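Local coordinates for adenine phosphoribosyltransferase, putative (Trypanosoma brucei brucei, PDB 5VN4), which probably catalyses the magnesium-dependent salvage of adenine, joining the base to 5-phosphoribosyl 1-diphosphate to give AMP and diphosphate, at residues 35-49 with 216-228. Sequence-based numbering, arbitrary orientation.
Sequences YKWYSPAFSPHDVPR and VLSDENCGDPLHH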
loop_
_atom_site.group_PDB
_atom_site.type_symbol
_atom_site.label_atom_id
_atom_site.label_comp_id
_atom_site.label_asym_id
_atom_site.label_seq_id
_atom_site.Cartn_x
_atom_site.Cartn_y
_atom_site.Cartn_z
ATOM N N TYR A 35 3.979 -17.987 4.720
ATOM C CA TYR A 35 5.081 -17.244 4.115
ATOM C C TYR A 35 5.869 -18.188 3.211
ATOM O O TYR A 35 6.264 -19.281 3.634
ATOM C CB TYR A 35 5.983 -16.634 5.190
ATOM C CG TYR A 35 6.239 -15.124 5.085
ATOM C CD1 TYR A 35 6.277 -14.460 3.861
ATOM C CD2 TYR A 35 6.454 -14.370 6.233
ATOM C CE1 TYR A 35 6.532 -13.085 3.790
ATOM C CE2 TYR A 35 6.694 -13.009 6.173
ATOM C CZ TYR A 35 6.728 -12.369 4.955
ATOM O OH TYR A 35 6.975 -11.012 4.942
ATOM N N LYS A 36 6.022 -17.807 1.952
ATOM C CA LYS A 36 6.843 -18.546 1.004
ATOM C C LYS A 36 7.990 -17.670 0.527
ATOM O O LYS A 36 7.870 -16.441 0.426
ATOM C CB LYS A 36 6.035 -18.981 -0.223
ATOM C CG LYS A 36 4.770 -19.747 0.087
ATOM C CD LYS A 36 5.064 -21.034 0.842
ATOM C CE LYS A 36 3.776 -21.748 1.216
ATOM N NZ LYS A 36 4.043 -22.925 2.084
ATOM N N TRP A 37 9.102 -18.313 0.212
ATOM C CA TRP A 37 10.221 -17.621 -0.400
ATOM C C TRP A 37 10.454 -18.140 -1.810
ATOM O O TRP A 37 10.121 -19.283 -2.143
ATOM C CB TRP A 37 11.501 -17.739 0.431
ATOM C CG TRP A 37 12.014 -19.144 0.598
ATOM C CD1 TRP A 37 11.713 -20.010 1.608
ATOM C CD2 TRP A 37 12.919 -19.841 -0.271
ATOM N NE1 TRP A 37 12.367 -21.204 1.421
ATOM C CE2 TRP A 37 13.122 -21.123 0.280
ATOM C CE3 TRP A 37 13.585 -19.504 -1.454
ATOM C CZ2 TRP A 37 13.953 -22.072 -0.316
ATOM C CZ3 TRP A 37 14.420 -20.453 -2.043
ATOM C CH2 TRP A 37 14.592 -21.718 -1.471
ATOM N N TYR A 38 11.036 -17.283 -2.637
ATOM C CA TYR A 38 11.291 -17.604 -4.028
ATOM C C TYR A 38 12.770 -17.421 -4.320
ATOM O O TYR A 38 13.404 -16.480 -3.827
ATOM C CB TYR A 38 10.432 -16.714 -4.936
ATOM C CG TYR A 38 8.949 -16.934 -4.716
ATOM C CD1 TYR A 38 8.288 -16.351 -3.634
ATOM C CD2 TYR A 38 8.215 -17.765 -5.563
ATOM C CE1 TYR A 38 6.945 -16.575 -3.416
ATOM C CE2 TYR A 38 6.856 -17.981 -5.362
ATOM C CZ TYR A 38 6.229 -17.378 -4.283
ATOM O OH TYR A 38 4.886 -17.589 -4.049
ATOM N N SER A 39 13.320 -18.332 -5.107
ATOM C CA SER A 39 14.718 -18.255 -5.492
ATOM C C SER A 39 14.874 -17.213 -6.592
ATOM O O SER A 39 13.887 -16.727 -7.155
ATOM C CB SER A 39 15.187 -19.629 -5.959
ATOM O OG SER A 39 14.567 -19.983 -7.184
ATOM N N PRO A 40 16.107 -16.839 -6.927
ATOM C CA PRO A 40 16.290 -15.826 -7.978
ATOM C C PRO A 40 15.577 -16.151 -9.277
ATOM O O PRO A 40 15.083 -15.235 -9.946
ATOM C CB PRO A 40 17.814 -15.775 -8.138
ATOM C CG PRO A 40 18.318 -16.071 -6.740
ATOM C CD PRO A 40 17.369 -17.118 -6.208
ATOM N N ALA A 41 15.466 -17.434 -9.631
ATOM C CA ALA A 41 14.782 -17.823 -10.860
ATOM C C ALA A 41 13.312 -17.418 -10.872
ATOM O O ALA A 41 12.718 -17.302 -11.950
ATOM C CB ALA A 41 14.908 -19.334 -11.074
ATOM N N PHE A 42 12.712 -17.194 -9.710
ATOM C CA PHE A 42 11.295 -16.855 -9.657
ATOM C C PHE A 42 11.041 -15.584 -8.861
ATOM O O PHE A 42 9.962 -15.411 -8.297
ATOM C CB PHE A 42 10.478 -18.034 -9.126
ATOM C CG PHE A 42 10.460 -19.195 -10.069
ATOM C CD1 PHE A 42 9.592 -19.200 -11.151
ATOM C CD2 PHE A 42 11.344 -20.254 -9.916
ATOM C CE1 PHE A 42 9.587 -20.243 -12.047
ATOM C CE2 PHE A 42 11.346 -21.316 -10.821
ATOM C CZ PHE A 42 10.460 -21.304 -11.886
ATOM N N SER A 43 11.998 -14.670 -8.827
ATOM C CA SER A 43 11.899 -13.494 -7.979
ATOM C C SER A 43 12.278 -12.245 -8.755
ATOM O O SER A 43 13.073 -12.312 -9.701
ATOM C CB SER A 43 12.858 -13.649 -6.793
ATOM O OG SER A 43 13.159 -12.414 -6.184
ATOM N N PRO A 44 11.743 -11.083 -8.365
ATOM C CA PRO A 44 12.158 -9.824 -8.994
ATOM C C PRO A 44 13.520 -9.324 -8.532
ATOM O O PRO A 44 14.044 -8.376 -9.135
ATOM C CB PRO A 44 11.037 -8.852 -8.589
ATOM C CG PRO A 44 10.544 -9.387 -7.269
ATOM C CD PRO A 44 10.634 -10.889 -7.404
ATOM N N HIS A 45 14.124 -9.930 -7.506
ATOM C CA HIS A 45 15.439 -9.509 -7.017
ATOM C C HIS A 45 16.233 -10.722 -6.566
ATOM O O HIS A 45 15.731 -11.512 -5.764
ATOM C CB HIS A 45 15.281 -8.561 -5.833
ATOM C CG HIS A 45 14.513 -7.328 -6.167
ATOM N ND1 HIS A 45 15.010 -6.349 -7.001
ATOM C CD2 HIS A 45 13.271 -6.931 -5.812
ATOM C CE1 HIS A 45 14.109 -5.392 -7.131
ATOM N NE2 HIS A 45 13.045 -5.720 -6.421
ATOM N N ASP A 46 17.488 -10.850 -6.994
ATOM C CA ASP A 46 18.141 -12.160 -6.846
ATOM C C ASP A 46 18.836 -12.396 -5.488
ATOM O O ASP A 46 19.942 -12.925 -5.381
ATOM C CB ASP A 46 18.969 -12.531 -8.085
ATOM C CG ASP A 46 20.462 -12.337 -7.919
ATOM O OD1 ASP A 46 20.968 -11.214 -8.119
ATOM O OD2 ASP A 46 21.138 -13.339 -7.602
ATOM N N VAL A 47 18.129 -12.079 -4.404
ATOM C CA VAL A 47 18.576 -12.434 -3.065
ATOM C C VAL A 47 18.351 -13.941 -2.978
ATOM O O VAL A 47 17.600 -14.494 -3.790
ATOM C CB VAL A 47 17.768 -11.673 -2.003
ATOM C CG1 VAL A 47 18.036 -10.168 -2.105
ATOM C CG2 VAL A 47 16.269 -11.968 -2.144
ATOM N N PRO A 48 18.980 -14.656 -2.044
ATOM C CA PRO A 48 18.756 -16.112 -1.994
ATOM C C PRO A 48 17.303 -16.498 -1.786
ATOM O O PRO A 48 16.801 -17.427 -2.438
ATOM C CB PRO A 48 19.636 -16.563 -0.821
ATOM C CG PRO A 48 20.693 -15.510 -0.714
ATOM C CD PRO A 48 20.039 -14.223 -1.113
ATOM N N ARG A 49 16.604 -15.804 -0.892
ATOM C CA ARG A 49 15.241 -16.179 -0.514
ATOM C C ARG A 49 14.405 -14.904 -0.439
ATOM O O ARG A 49 14.527 -14.121 0.509
ATOM C CB ARG A 49 15.232 -16.965 0.797
ATOM C CG ARG A 49 16.107 -18.213 0.715
ATOM C CD ARG A 49 15.871 -19.282 1.790
ATOM N NE ARG A 49 16.631 -20.488 1.435
ATOM C CZ ARG A 49 16.442 -21.704 1.940
ATOM N NH1 ARG A 49 15.513 -21.923 2.860
ATOM N NH2 ARG A 49 17.195 -22.710 1.516
ATOM N N VAL A 216 11.458 -18.388 9.331
ATOM C CA VAL A 216 10.243 -18.681 8.577
ATOM C C VAL A 216 10.558 -19.110 7.149
ATOM O O VAL A 216 9.716 -19.737 6.494
ATOM C CB VAL A 216 9.270 -17.482 8.627
ATOM C CG1 VAL A 216 9.607 -16.452 7.552
ATOM C CG2 VAL A 216 7.829 -17.942 8.504
ATOM N N LEU A 217 11.757 -18.800 6.656
ATOM C CA LEU A 217 12.145 -19.081 5.271
ATOM C C LEU A 217 12.867 -20.429 5.169
ATOM O O LEU A 217 14.000 -20.544 4.701
ATOM C CB LEU A 217 12.992 -17.937 4.724
ATOM C CG LEU A 217 12.357 -16.547 4.834
ATOM C CD1 LEU A 217 13.267 -15.483 4.241
ATOM C CD2 LEU A 217 10.989 -16.506 4.169
ATOM N N SER A 218 12.158 -21.465 5.597
ATOM C CA SER A 218 12.690 -22.814 5.683
ATOM C C SER A 218 12.677 -23.490 4.314
ATOM O O SER A 218 12.001 -23.055 3.382
ATOM C CB SER A 218 11.826 -23.630 6.634
ATOM O OG SER A 218 10.482 -23.612 6.179
ATOM N N ASP A 219 13.423 -24.592 4.212
ATOM C CA ASP A 219 13.494 -25.327 2.950
ATOM C C ASP A 219 12.112 -25.753 2.477
ATOM O O ASP A 219 11.822 -25.724 1.274
ATOM C CB ASP A 219 14.385 -26.557 3.104
ATOM C CG ASP A 219 15.845 -26.204 3.225
ATOM O OD1 ASP A 219 16.192 -25.022 3.023
ATOM O OD2 ASP A 219 16.647 -27.113 3.519
ATOM N N GLU A 220 11.244 -26.146 3.403
ATOM C CA GLU A 220 9.924 -26.630 3.030
ATOM C C GLU A 220 8.977 -25.513 2.620
ATOM O O GLU A 220 7.846 -25.810 2.222
ATOM C CB GLU A 220 9.307 -27.444 4.173
ATOM C CG GLU A 220 9.042 -26.649 5.443
ATOM C CD GLU A 220 10.177 -26.743 6.449
ATOM O OE1 GLU A 220 9.907 -26.593 7.663
ATOM O OE2 GLU A 220 11.336 -26.969 6.032
ATOM N N ASN A 221 9.404 -24.248 2.700
ATOM C CA ASN A 221 8.552 -23.100 2.416
ATOM C C ASN A 221 8.918 -22.396 1.113
ATOM O O ASN A 221 8.588 -21.220 0.936
ATOM C CB ASN A 221 8.553 -22.111 3.585
ATOM C CG ASN A 221 7.695 -22.579 4.735
ATOM O OD1 ASN A 221 6.974 -23.570 4.615
ATOM N ND2 ASN A 221 7.749 -21.861 5.851
ATOM N N CYS A 222 9.584 -23.082 0.193
ATOM C CA CYS A 222 9.874 -22.491 -1.104
ATOM C C CYS A 222 8.608 -22.451 -1.949
ATOM O O CYS A 222 7.902 -23.457 -2.081
ATOM C CB CYS A 222 10.946 -23.305 -1.822
ATOM S SG CYS A 222 11.463 -22.560 -3.389
ATOM N N GLY A 223 8.327 -21.291 -2.530
ATOM C CA GLY A 223 7.182 -21.121 -3.395
ATOM C C GLY A 223 7.442 -21.323 -4.868
ATOM O O GLY A 223 6.495 -21.234 -5.660
ATOM N N ASP A 224 8.688 -21.592 -5.261
ATOM C CA ASP A 224 8.998 -21.813 -6.670
ATOM C C ASP A 224 8.123 -22.942 -7.212
ATOM O O ASP A 224 7.906 -23.944 -6.521
ATOM C CB ASP A 224 10.450 -22.278 -6.840
ATOM C CG ASP A 224 11.491 -21.207 -6.554
ATOM O OD1 ASP A 224 11.161 -20.053 -6.212
ATOM O OD2 ASP A 224 12.694 -21.561 -6.675
ATOM N N PRO A 225 7.637 -22.843 -8.445
ATOM C CA PRO A 225 6.974 -24.005 -9.047
ATOM C C PRO A 225 7.982 -25.124 -9.246
ATOM O O PRO A 225 9.144 -24.885 -9.578
ATOM C CB PRO A 225 6.450 -23.471 -10.385
ATOM C CG PRO A 225 7.306 -22.317 -10.693
ATOM C CD PRO A 225 7.725 -21.706 -9.378
ATOM N N LEU A 226 7.522 -26.360 -9.049
ATOM C CA LEU A 226 8.425 -27.497 -9.198
ATOM C C LEU A 226 8.776 -27.740 -10.659
ATOM O O LEU A 226 9.879 -28.212 -10.963
ATOM C CB LEU A 226 7.818 -28.729 -8.535
ATOM C CG LEU A 226 7.776 -28.609 -7.004
ATOM C CD1 LEU A 226 6.895 -29.703 -6.408
ATOM C CD2 LEU A 226 9.194 -28.637 -6.402
ATOM N N HIS A 227 7.855 -27.439 -11.571
ATOM C CA HIS A 227 8.146 -27.390 -12.995
ATOM C C HIS A 227 7.344 -26.253 -13.600
ATOM O O HIS A 227 6.217 -25.982 -13.171
ATOM C CB HIS A 227 7.894 -28.729 -13.731
ATOM C CG HIS A 227 6.501 -29.272 -13.597
ATOM N ND1 HIS A 227 5.466 -28.906 -14.433
ATOM C CD2 HIS A 227 5.991 -30.198 -12.752
ATOM C CE1 HIS A 227 4.376 -29.574 -14.095
ATOM N NE2 HIS A 227 4.669 -30.364 -13.077
ATOM N N HIS A 228 7.943 -25.570 -14.570
ATOM C CA HIS A 228 7.272 -24.462 -15.233
ATOM C C HIS A 228 7.894 -24.277 -16.608
ATOM O O HIS A 228 9.115 -24.301 -16.740
ATOM C CB HIS A 228 7.404 -23.162 -14.428
ATOM C CG HIS A 228 6.823 -21.991 -15.141
ATOM N ND1 HIS A 228 5.467 -21.834 -15.316
ATOM C CD2 HIS A 228 7.414 -20.969 -15.802
ATOM C CE1 HIS A 228 5.247 -20.744 -16.029
ATOM N NE2 HIS A 228 6.414 -20.201 -16.338
HETATM O O HOH W 1 6.151 -24.293 0.061
#
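Trp-37 fills the middle of this contact, where the short hood strand 37-38 of a type I phosphoribosyltransferase, paired with strand 50-51 beside the adenine pocket, meets the loop following strand 208-213. A single beta bridge joins the backbones: Trp-37 N bonds to Asn-221 O, and Gly-223 N to Trp-37 O at 2.7 Å and nearly straight (173°). Packing is tightest around the indole. Its CG stands between the backbone N and carbonyl carbon (chi1 63°), which lays the ring across Cys-222. CB and SG of Cys-222 cover one face, the sulfur 3.8 Å from the centroid of the six-membered ring of Trp-37; CD and the guanidinium of Arg-49 cover the other. At the indole edge NE1 reaches Ser-218 O in the ring plane. Gly-223, having no side chain, lets its CA lie over the face of the Tyr-38 ring in a CH-pi contact.

Asp-224 holds Ser-39 twice, OD1 accepting from the backbone N on its syn lone pair and OD2 from OG at 2.5 Å. Beyond it, CD of Pro-225 sits over the centre of the Phe-42 ring in a CH-pi contact, 3.5 Å from the centroid.

The Lys-36 edge is looser: NZ bonds a water shared with Glu-220 O and Cys-222 O. The exposed Asp-219 rim is still held by charge, through a salt bridge to Arg-49, whose carbonyl O receives N6 of the bound adenine. The long arginine chain, extended from CG to NE, brings NH1 to Leu-217 O at 2.8 Å, while NH1 and NH2 converge end-on upon Asp-219 OD1, the NH2 bond measuring 2.9 Å.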